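Local coordinates for protein alginate lyase (Bacteroides ovatus, PDB 3NNB) that probably cleaves the polysaccharide alginate by the beta-elimination characteristic of alginate lyases, using a largely helical fold of the six-hairpin clan, at residues T32-A37 with Y116-E121; K39-T44 with D120-Q125; Y277-L282 with K315-Y320. One frame throughout, in Å; residues are numbered along the deposited sequence.

In the fold
Contacts 1 and 2 are neighbours: their centres lie about 9 Å apart, both use helix 27-41, and they share Asp120 and Glu121. In contact 1 that helix meets the end of helix 98-118; in contact 2 it meets the start of helix 121-136, the next helix in the chain, so helix 27-41 packs on two consecutive helices, on either side of the short turn that joins them. Contact 3 follows later in the sequence, between helices 274-293 and 310-317. Its centre is about 33 Å from that of contact 1 and about 36 Å from that of contact 2, on the opposite side of the chain's centre from the latter. All three join helices, consistent with an alpha/alpha fold of the six-hairpin clan.

Contact 1 of 3, residues T32-A37 with Y116-E121; sequences TLLRDA and YFSGDE
Leu33 and Leu34 carry the apolar part of this contact, each reaching across with its CD2 methyl. Leu33 CD2 approaches the Phe117 ring obliquely and comes 3.7 Å from Phe117 CD2, the two side chains crossing at about a right angle. The leucine gets there because its CG stands anti to the backbone N (chi1 171°), which sends the branch out from helix 27-41. At the next residue, Leu34 CD2 rests 4.0 Å from Ser118 CB, meeting the carbon of the serine and not its hydroxyl. On the phenylalanine's own side, Tyr116 CD2 lies over one face of the Phe117 ring, offset toward the rim.

No hydrogen bond crosses between 32-37 and 116-121; the polar bonds here serve the end of helix 98-118. Ser118 OG accepts the backbone N-H of Asp120 at 3.0 Å from Asp120 N, a nearly straight bond (165°) that makes an ST turn. The same hydroxyl is hydrogen-bonded to Ala114 O, one helical turn back, so two bonds hold OG while CB stays turned to Leu34. Between Ser118 and Asp120, Gly119 leaves helical geometry with a positive phi (68°), breaking the path of the chain before the next helix.

Around this meeting of helix 27-41 with the C-terminal end of helix 98-118, Leu34 and Ala37 also touch Ala114. Phe117 packs on Leu14 and Val17 of helix 11-19, and Tyr123 of helix 121-136 closes against Leu34, Ala37 and Ser118.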
loop_
_atom_site.group_PDB
_atom_site.type_symbol
_atom_site.label_atom_id
_atom_site.label_comp_id
_atom_site.label_asym_id
_atom_site.label_seq_id
_atom_site.Cartn_x
_atom_site.Cartn_y
_atom_site.Cartn_z
ATOM N N THR A 32 3.138 4.546 -21.689
ATOM C CA THR A 32 2.367 5.301 -20.684
ATOM C C THR A 32 3.173 5.497 -19.384
ATOM O O THR A 32 3.152 6.581 -18.788
ATOM C CB THR A 32 1.006 4.631 -20.439
ATOM O OG1 THR A 32 0.251 4.790 -21.628
ATOM C CG2 THR A 32 0.255 5.309 -19.288
ATOM N N LEU A 33 3.910 4.477 -18.991
ATOM C CA LEU A 33 4.788 4.578 -17.807
ATOM C C LEU A 33 5.835 5.666 -18.000
ATOM O O LEU A 33 6.050 6.512 -17.107
ATOM C CB LEU A 33 5.456 3.243 -17.500
ATOM C CG LEU A 33 6.542 3.224 -16.440
ATOM C CD1 LEU A 33 5.893 3.556 -15.014
ATOM C CD2 LEU A 33 7.319 1.903 -16.447
ATOM N N LEU A 34 6.492 5.683 -19.158
ATOM C CA LEU A 34 7.484 6.737 -19.389
ATOM C C LEU A 34 6.876 8.117 -19.472
ATOM O O LEU A 34 7.505 9.096 -19.045
ATOM C CB LEU A 34 8.354 6.447 -20.609
ATOM C CG LEU A 34 9.096 5.103 -20.583
ATOM C CD1 LEU A 34 10.067 4.936 -21.787
ATOM C CD2 LEU A 34 9.810 4.828 -19.297
ATOM N N ARG A 35 5.653 8.215 -20.002
ATOM C CA ARG A 35 4.903 9.479 -19.942
ATOM C C ARG A 35 4.602 9.902 -18.521
ATOM O O ARG A 35 4.743 11.067 -18.199
ATOM C CB ARG A 35 3.617 9.402 -20.751
ATOM C CG ARG A 35 3.854 9.493 -22.235
ATOM C CD ARG A 35 2.525 9.511 -23.006
ATOM N NE ARG A 35 2.693 8.988 -24.365
ATOM N N ASP A 36 4.170 8.973 -17.663
ATOM C CA ASP A 36 3.933 9.286 -16.260
ATOM C C ASP A 36 5.270 9.768 -15.619
ATOM O O ASP A 36 5.296 10.687 -14.812
ATOM C CB ASP A 36 3.448 8.052 -15.476
ATOM C CG ASP A 36 2.015 7.651 -15.785
ATOM O OD1 ASP A 36 1.271 8.399 -16.464
ATOM O OD2 ASP A 36 1.661 6.555 -15.315
ATOM N N ALA A 37 6.378 9.126 -15.947
ATOM C CA ALA A 37 7.670 9.511 -15.382
ATOM C C ALA A 37 8.056 10.887 -15.862
ATOM O O ALA A 37 8.583 11.683 -15.102
ATOM C CB ALA A 37 8.758 8.489 -15.809
ATOM N N TYR A 116 13.943 1.279 -14.377
ATOM C CA TYR A 116 14.106 -0.154 -14.578
ATOM C C TYR A 116 13.830 -0.558 -16.005
ATOM O O TYR A 116 14.614 -1.311 -16.614
ATOM C CB TYR A 116 13.185 -0.916 -13.621
ATOM C CG TYR A 116 13.366 -2.409 -13.685
ATOM C CD1 TYR A 116 14.601 -2.989 -13.397
ATOM C CD2 TYR A 116 12.308 -3.245 -14.022
ATOM C CE1 TYR A 116 14.749 -4.394 -13.456
ATOM C CE2 TYR A 116 12.455 -4.640 -14.074
ATOM C CZ TYR A 116 13.678 -5.185 -13.784
ATOM O OH TYR A 116 13.829 -6.559 -13.852
ATOM N N PHE A 117 12.734 -0.048 -16.559
ATOM C CA PHE A 117 12.300 -0.469 -17.887
ATOM C C PHE A 117 13.119 0.191 -19.002
ATOM O O PHE A 117 13.313 -0.423 -20.063
ATOM C CB PHE A 117 10.801 -0.220 -18.071
ATOM C CG PHE A 117 9.950 -1.321 -17.484
ATOM C CD1 PHE A 117 9.738 -2.499 -18.183
ATOM C CD2 PHE A 117 9.394 -1.202 -16.236
ATOM C CE1 PHE A 117 8.973 -3.518 -17.624
ATOM C CE2 PHE A 117 8.644 -2.230 -15.671
ATOM C CZ PHE A 117 8.437 -3.379 -16.364
ATOM N N SER A 118 13.561 1.437 -18.788
ATOM C CA SER A 118 14.179 2.246 -19.845
ATOM C C SER A 118 15.690 2.331 -19.757
ATOM O O SER A 118 16.360 2.593 -20.777
ATOM C CB SER A 118 13.622 3.685 -19.857
ATOM O OG SER A 118 14.126 4.426 -18.752
ATOM N N GLY A 119 16.242 2.166 -18.554
ATOM C CA GLY A 119 17.623 2.458 -18.278
ATOM C C GLY A 119 18.037 3.909 -18.336
ATOM O O GLY A 119 19.235 4.214 -18.229
ATOM N N ASP A 120 17.074 4.825 -18.462
ATOM C CA ASP A 120 17.401 6.255 -18.537
ATOM C C ASP A 120 17.683 6.794 -17.151
ATOM O O ASP A 120 16.772 6.891 -16.304
ATOM C CB ASP A 120 16.256 7.011 -19.190
ATOM C CG ASP A 120 16.658 8.408 -19.645
ATOM O OD1 ASP A 120 17.555 9.022 -19.015
ATOM O OD2 ASP A 120 16.082 8.869 -20.662
ATOM N N GLU A 121 18.938 7.183 -16.925
ATOM C CA GLU A 121 19.406 7.648 -15.640
ATOM C C GLU A 121 18.646 8.874 -15.130
ATOM O O GLU A 121 18.596 9.110 -13.911
ATOM C CB GLU A 121 20.886 7.987 -15.741
ATOM C CG GLU A 121 21.751 6.773 -16.111
ATOM C CD GLU A 121 21.980 5.772 -14.935
ATOM O OE1 GLU A 121 21.862 6.143 -13.720
ATOM O OE2 GLU A 121 22.344 4.607 -15.248
#

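Contact 2 of 3, residues K39-T44 with D120-Q125; sequences KALKMT and DEKYAQ
Leu41 reaches from near the end of helix 27-41 to the first turn of helix 121-136 and forks against Lys122 and Tyr123. From CB, which is directed toward that helix, the chain continues to a CG lying anti to the carbonyl carbon (chi1 -66°), and there it divides. CD1 carries on in extended form (chi2 180°) and settles 4.0 Å from Tyr123 CE1. The same methyl also meets the aliphatic part of the lysine, with Leu41 CD1 4.0 Å from Lys122 CE. The other branch dips to the helix backbone, where Leu41 CD2 lies 3.9 Å from Lys122 O. It also comes 4.1 Å from Tyr123 CD1, so the two methyls sit against neighbouring ring atoms, CD1 approaching the ring obliquely. Lys122, extended beyond CG, crosses Leu41 at about a right angle, and its CG lies over one face of the Tyr123 ring, offset toward the rim.

An alanine here in place of Leu41, lacking CG and both methyls, is likely to leave a gap beside CD1 and CE1 of Tyr123 and the Lys122 chain freer to move.

Asp120 is the N-cap of helix 121-136: its OD1 accepts from Lys122 N at 3.1 Å, met on the anti side and 32° out of the carboxylate plane. At the far end of the ring, Tyr123 OH is hydrogen-bonded to Asp38 OD1, while Lys126 NZ bonds both Leu41 O and Met43 O. Between residues 39-44 and 120-125 themselves no hydrogen bond forms, which implies that van der Waals contact holds Leu41 to helix 121-136, while polar groups of Asp38 and Lys126 tie the same helices together around it.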
loop_
_atom_site.group_PDB
_atom_site.type_symbol
_atom_site.label_atom_id
_atom_site.label_comp_id
_atom_site.label_asym_id
_atom_site.label_seq_id
_atom_site.Cartn_x
_atom_site.Cartn_y
_atom_site.Cartn_z
ATOM N N LYS A 39 6.036 13.231 -16.546
ATOM C CA LYS A 39 5.220 14.153 -15.758
ATOM C C LYS A 39 5.815 14.338 -14.346
ATOM O O LYS A 39 5.855 15.453 -13.802
ATOM C CB LYS A 39 3.778 13.644 -15.644
ATOM C CG LYS A 39 2.970 13.769 -16.918
ATOM C CD LYS A 39 1.553 13.174 -16.728
ATOM C CE LYS A 39 0.866 12.937 -18.071
ATOM N NZ LYS A 39 -0.337 12.060 -17.939
ATOM N N ALA A 40 6.336 13.245 -13.770
ATOM C CA ALA A 40 6.969 13.308 -12.465
ATOM C C ALA A 40 8.214 14.179 -12.491
ATOM O O ALA A 40 8.547 14.788 -11.461
ATOM C CB ALA A 40 7.279 11.899 -11.907
ATOM N N LEU A 41 8.922 14.213 -13.641
ATOM C CA LEU A 41 10.105 15.100 -13.761
ATOM C C LEU A 41 9.756 16.566 -13.563
ATOM O O LEU A 41 10.598 17.342 -13.145
ATOM C CB LEU A 41 10.781 14.939 -15.110
ATOM C CG LEU A 41 11.454 13.608 -15.450
ATOM C CD1 LEU A 41 12.079 13.653 -16.880
ATOM C CD2 LEU A 41 12.502 13.218 -14.425
ATOM N N LYS A 42 8.526 16.942 -13.901
ATOM C CA LYS A 42 8.070 18.313 -13.773
ATOM C C LYS A 42 7.681 18.692 -12.361
ATOM O O LYS A 42 7.453 19.878 -12.080
ATOM C CB LYS A 42 6.843 18.524 -14.676
ATOM C CG LYS A 42 7.147 18.356 -16.152
ATOM C CD LYS A 42 5.899 18.537 -17.003
ATOM C CE LYS A 42 6.238 18.430 -18.492
ATOM N NZ LYS A 42 6.608 17.063 -18.970
HETATM N N MSE A 43 7.486 17.700 -11.495
HETATM C CA MSE A 43 6.934 17.955 -10.147
HETATM C C MSE A 43 8.025 18.450 -9.201
HETATM O O MSE A 43 9.129 17.916 -9.165
HETATM C CB MSE A 43 6.268 16.697 -9.570
HETATM C CG MSE A 43 5.702 16.906 -8.154
HETATM SE SE MSE A 43 4.918 15.288 -7.395
HETATM C CE MSE A 43 3.230 15.280 -8.332
ATOM N N THR A 44 7.706 19.491 -8.422
ATOM C CA THR A 44 8.619 19.944 -7.373
ATOM C C THR A 44 8.472 18.965 -6.195
ATOM O O THR A 44 7.343 18.750 -5.719
ATOM C CB THR A 44 8.266 21.363 -6.881
ATOM O OG1 THR A 44 8.368 22.266 -7.987
ATOM C CG2 THR A 44 9.198 21.802 -5.754
ATOM N N ASP A 120 17.074 4.825 -18.462
ATOM C CA ASP A 120 17.401 6.255 -18.537
ATOM C C ASP A 120 17.683 6.794 -17.151
ATOM O O ASP A 120 16.772 6.891 -16.304
ATOM C CB ASP A 120 16.256 7.011 -19.190
ATOM C CG ASP A 120 16.658 8.408 -19.645
ATOM O OD1 ASP A 120 17.555 9.022 -19.015
ATOM O OD2 ASP A 120 16.082 8.869 -20.662
ATOM N N GLU A 121 18.938 7.183 -16.925
ATOM C CA GLU A 121 19.406 7.648 -15.640
ATOM C C GLU A 121 18.646 8.874 -15.130
ATOM O O GLU A 121 18.596 9.110 -13.911
ATOM C CB GLU A 121 20.886 7.987 -15.741
ATOM C CG GLU A 121 21.751 6.773 -16.111
ATOM C CD GLU A 121 21.980 5.772 -14.935
ATOM O OE1 GLU A 121 21.862 6.143 -13.720
ATOM O OE2 GLU A 121 22.344 4.607 -15.248
ATOM N N LYS A 122 18.066 9.662 -16.042
ATOM C CA LYS A 122 17.383 10.905 -15.596
ATOM C C LYS A 122 16.262 10.616 -14.611
ATOM O O LYS A 122 15.939 11.443 -13.772
ATOM C CB LYS A 122 16.840 11.742 -16.762
ATOM C CG LYS A 122 15.644 11.212 -17.493
ATOM C CD LYS A 122 15.437 12.004 -18.761
ATOM C CE LYS A 122 14.183 11.563 -19.517
ATOM N NZ LYS A 122 13.973 12.412 -20.772
ATOM N N TYR A 123 15.624 9.455 -14.764
ATOM C CA TYR A 123 14.493 9.130 -13.937
ATOM C C TYR A 123 14.937 8.766 -12.545
ATOM O O TYR A 123 14.299 9.169 -11.562
ATOM C CB TYR A 123 13.673 7.977 -14.541
ATOM C CG TYR A 123 13.032 8.296 -15.866
ATOM C CD1 TYR A 123 12.301 9.457 -16.059
ATOM C CD2 TYR A 123 13.208 7.454 -16.962
ATOM C CE1 TYR A 123 11.698 9.715 -17.274
ATOM C CE2 TYR A 123 12.613 7.727 -18.172
ATOM C CZ TYR A 123 11.867 8.846 -18.322
ATOM O OH TYR A 123 11.277 9.135 -19.529
ATOM N N ALA A 124 16.053 8.037 -12.442
ATOM C CA ALA A 124 16.596 7.701 -11.122
ATOM C C ALA A 124 17.099 8.942 -10.385
ATOM O O ALA A 124 16.928 9.063 -9.159
ATOM C CB ALA A 124 17.693 6.633 -11.206
ATOM N N GLN A 125 17.706 9.881 -11.135
ATOM C CA GLN A 125 18.205 11.129 -10.549
ATOM C C GLN A 125 17.046 11.901 -9.950
ATOM O O GLN A 125 17.149 12.449 -8.843
ATOM C CB GLN A 125 18.973 11.963 -11.599
ATOM C CG GLN A 125 19.753 13.157 -11.051
ATOM C CD GLN A 125 18.880 14.363 -10.677
ATOM O OE1 GLN A 125 17.709 14.522 -11.123
ATOM N NE2 GLN A 125 19.486 15.252 -9.926
#

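Contact 3 of 3, residues Y277-L282 with K315-Y320; sequences YTIFNL and KFLIPY
While Thr278 and Leu282 turn toward Leu317, the amide nitrogen ND2 of Asn281, on the same helix, is gripped by two side-chain oxygens, Gln265 OE1 and Gln258 OE1. Thr278 OG1 is also satisfied locally: it bonds to Ala274 O one turn back, leaving methyl CG2 for the interface. That methyl lies 4.4 Å from Leu317 CD1, a loose approach.

Leu317 is the residue that inserts. With its CG anti to the backbone N (chi1 176°), it holds its two methyls out toward helix 274-293, where three side chains receive them. CD2 takes the closest of these contacts, 3.9 Å from Leu282 CD1, and the two leucines cross obliquely. The same methyl, Leu317 CD2, also has Ile279 CG1 at 4.3 Å. This is buried helix-to-helix packing of 274-293 against the short helix 310-317, in keeping with the alpha/alpha architecture of the six-hairpin clan.

Residues 318-320 form a 3-10 segment, with Tyr320 N donating to Leu317 O at 3.0 Å. Helix 336-351 joins the packing through Ala343 and Ile346, which touch Ile279, and Leu269 of helix 266-269 lies against both Thr278 and Phe316.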
loop_
_atom_site.group_PDB
_atom_site.type_symbol
_atom_site.label_atom_id
_atom_site.label_comp_id
_atom_site.label_asym_id
_atom_site.label_seq_id
_atom_site.Cartn_x
_atom_site.Cartn_y
_atom_site.Cartn_z
ATOM N N TYR A 277 -13.395 -2.415 1.001
ATOM C CA TYR A 277 -12.573 -2.908 2.091
ATOM C C TYR A 277 -12.295 -4.428 1.992
ATOM O O TYR A 277 -11.224 -4.889 2.416
ATOM C CB TYR A 277 -13.174 -2.522 3.451
ATOM C CG TYR A 277 -12.763 -1.129 3.858
ATOM C CD1 TYR A 277 -11.455 -0.852 4.171
ATOM C CD2 TYR A 277 -13.655 -0.040 3.789
ATOM C CE1 TYR A 277 -11.042 0.439 4.514
ATOM C CE2 TYR A 277 -13.231 1.264 4.129
ATOM C CZ TYR A 277 -11.940 1.483 4.508
ATOM O OH TYR A 277 -11.508 2.767 4.797
ATOM N N THR A 278 -13.269 -5.196 1.503
ATOM C CA THR A 278 -13.042 -6.630 1.256
ATOM C C THR A 278 -11.842 -6.763 0.296
ATOM O O THR A 278 -10.930 -7.574 0.505
ATOM C CB THR A 278 -14.276 -7.277 0.636
ATOM O OG1 THR A 278 -15.323 -7.377 1.623
ATOM C CG2 THR A 278 -13.967 -8.688 0.077
ATOM N N ILE A 279 -11.844 -5.965 -0.751
ATOM C CA ILE A 279 -10.752 -5.991 -1.748
ATOM C C ILE A 279 -9.413 -5.434 -1.201
ATOM O O ILE A 279 -8.371 -5.978 -1.460
ATOM C CB ILE A 279 -11.198 -5.228 -3.041
ATOM C CG1 ILE A 279 -12.317 -6.004 -3.729
ATOM C CG2 ILE A 279 -9.996 -4.960 -3.978
ATOM C CD1 ILE A 279 -13.012 -5.227 -4.859
ATOM N N PHE A 280 -9.490 -4.339 -0.460
ATOM C CA PHE A 280 -8.328 -3.719 0.205
ATOM C C PHE A 280 -7.611 -4.761 1.048
ATOM O O PHE A 280 -6.384 -4.948 0.922
ATOM C CB PHE A 280 -8.871 -2.600 1.085
ATOM C CG PHE A 280 -7.839 -1.629 1.675
ATOM C CD1 PHE A 280 -7.088 -0.792 0.876
ATOM C CD2 PHE A 280 -7.726 -1.498 3.056
ATOM C CE1 PHE A 280 -6.229 0.159 1.446
ATOM C CE2 PHE A 280 -6.875 -0.576 3.623
ATOM C CZ PHE A 280 -6.134 0.254 2.827
ATOM N N ASN A 281 -8.360 -5.490 1.863
ATOM C CA ASN A 281 -7.758 -6.480 2.763
ATOM C C ASN A 281 -7.232 -7.674 1.978
ATOM O O ASN A 281 -6.155 -8.134 2.240
ATOM C CB ASN A 281 -8.762 -6.909 3.847
ATOM C CG ASN A 281 -8.131 -7.217 5.176
ATOM O OD1 ASN A 281 -7.040 -6.748 5.508
ATOM N ND2 ASN A 281 -8.870 -7.950 6.014
ATOM N N LEU A 282 -8.000 -8.149 0.997
ATOM C CA LEU A 282 -7.525 -9.253 0.145
ATOM C C LEU A 282 -6.234 -8.882 -0.591
ATOM O O LEU A 282 -5.310 -9.715 -0.713
ATOM C CB LEU A 282 -8.601 -9.679 -0.865
ATOM C CG LEU A 282 -9.480 -10.840 -0.471
ATOM C CD1 LEU A 282 -10.727 -10.872 -1.375
ATOM C CD2 LEU A 282 -8.641 -12.170 -0.503
ATOM N N LYS A 315 -13.349 -16.958 -2.683
ATOM C CA LYS A 315 -14.564 -17.623 -3.117
ATOM C C LYS A 315 -15.839 -16.877 -2.677
ATOM O O LYS A 315 -16.857 -16.935 -3.371
ATOM C CB LYS A 315 -14.587 -19.079 -2.620
ATOM C CG LYS A 315 -13.704 -20.075 -3.369
ATOM C CD LYS A 315 -13.849 -21.445 -2.721
ATOM C CE LYS A 315 -12.922 -22.512 -3.291
ATOM N NZ LYS A 315 -12.838 -23.703 -2.360
ATOM N N PHE A 316 -15.793 -16.166 -1.545
ATOM C CA PHE A 316 -16.919 -15.284 -1.138
ATOM C C PHE A 316 -17.079 -14.171 -2.192
ATOM O O PHE A 316 -18.196 -13.780 -2.563
ATOM C CB PHE A 316 -16.670 -14.672 0.262
ATOM C CG PHE A 316 -17.533 -13.468 0.524
ATOM C CD1 PHE A 316 -18.850 -13.619 0.893
ATOM C CD2 PHE A 316 -17.019 -12.183 0.297
ATOM C CE1 PHE A 316 -19.629 -12.526 1.111
ATOM C CE2 PHE A 316 -17.812 -11.065 0.502
ATOM C CZ PHE A 316 -19.128 -11.232 0.879
ATOM N N LEU A 317 -15.952 -13.604 -2.628
ATOM C CA LEU A 317 -15.993 -12.441 -3.511
ATOM C C LEU A 317 -16.421 -12.738 -4.932
ATOM O O LEU A 317 -17.136 -11.955 -5.557
ATOM C CB LEU A 317 -14.624 -11.758 -3.541
ATOM C CG LEU A 317 -14.443 -10.569 -4.503
ATOM C CD1 LEU A 317 -15.357 -9.375 -4.089
ATOM C CD2 LEU A 317 -12.967 -10.150 -4.517
ATOM N N ILE A 318 -15.928 -13.850 -5.470
ATOM C CA ILE A 318 -16.035 -14.137 -6.905
ATOM C C ILE A 318 -17.455 -14.017 -7.485
ATOM O O ILE A 318 -17.623 -13.415 -8.534
ATOM C CB ILE A 318 -15.391 -15.514 -7.243
ATOM C CG1 ILE A 318 -13.880 -15.339 -7.239
ATOM C CG2 ILE A 318 -15.913 -16.062 -8.625
ATOM C CD1 ILE A 318 -13.050 -16.613 -7.119
ATOM N N PRO A 319 -18.480 -14.570 -6.814
ATOM C CA PRO A 319 -19.819 -14.508 -7.446
ATOM C C PRO A 319 -20.343 -13.119 -7.715
ATOM O O PRO A 319 -21.245 -12.934 -8.552
ATOM C CB PRO A 319 -20.709 -15.252 -6.453
ATOM C CG PRO A 319 -19.753 -16.176 -5.724
ATOM C CD PRO A 319 -18.479 -15.408 -5.604
ATOM N N TYR A 320 -19.799 -12.130 -7.001
ATOM C CA TYR A 320 -20.243 -10.778 -7.174
ATOM C C TYR A 320 -19.547 -10.054 -8.299
ATOM O O TYR A 320 -19.976 -8.985 -8.694
ATOM C CB TYR A 320 -20.079 -9.999 -5.865
ATOM C CG TYR A 320 -20.931 -10.548 -4.746
ATOM C CD1 TYR A 320 -22.316 -10.358 -4.733
ATOM C CD2 TYR A 320 -20.352 -11.250 -3.683
ATOM C CE1 TYR A 320 -23.097 -10.863 -3.704
ATOM C CE2 TYR A 320 -21.104 -11.744 -2.658
ATOM C CZ TYR A 320 -22.483 -11.550 -2.670
ATOM O OH TYR A 320 -23.182 -12.038 -1.621
#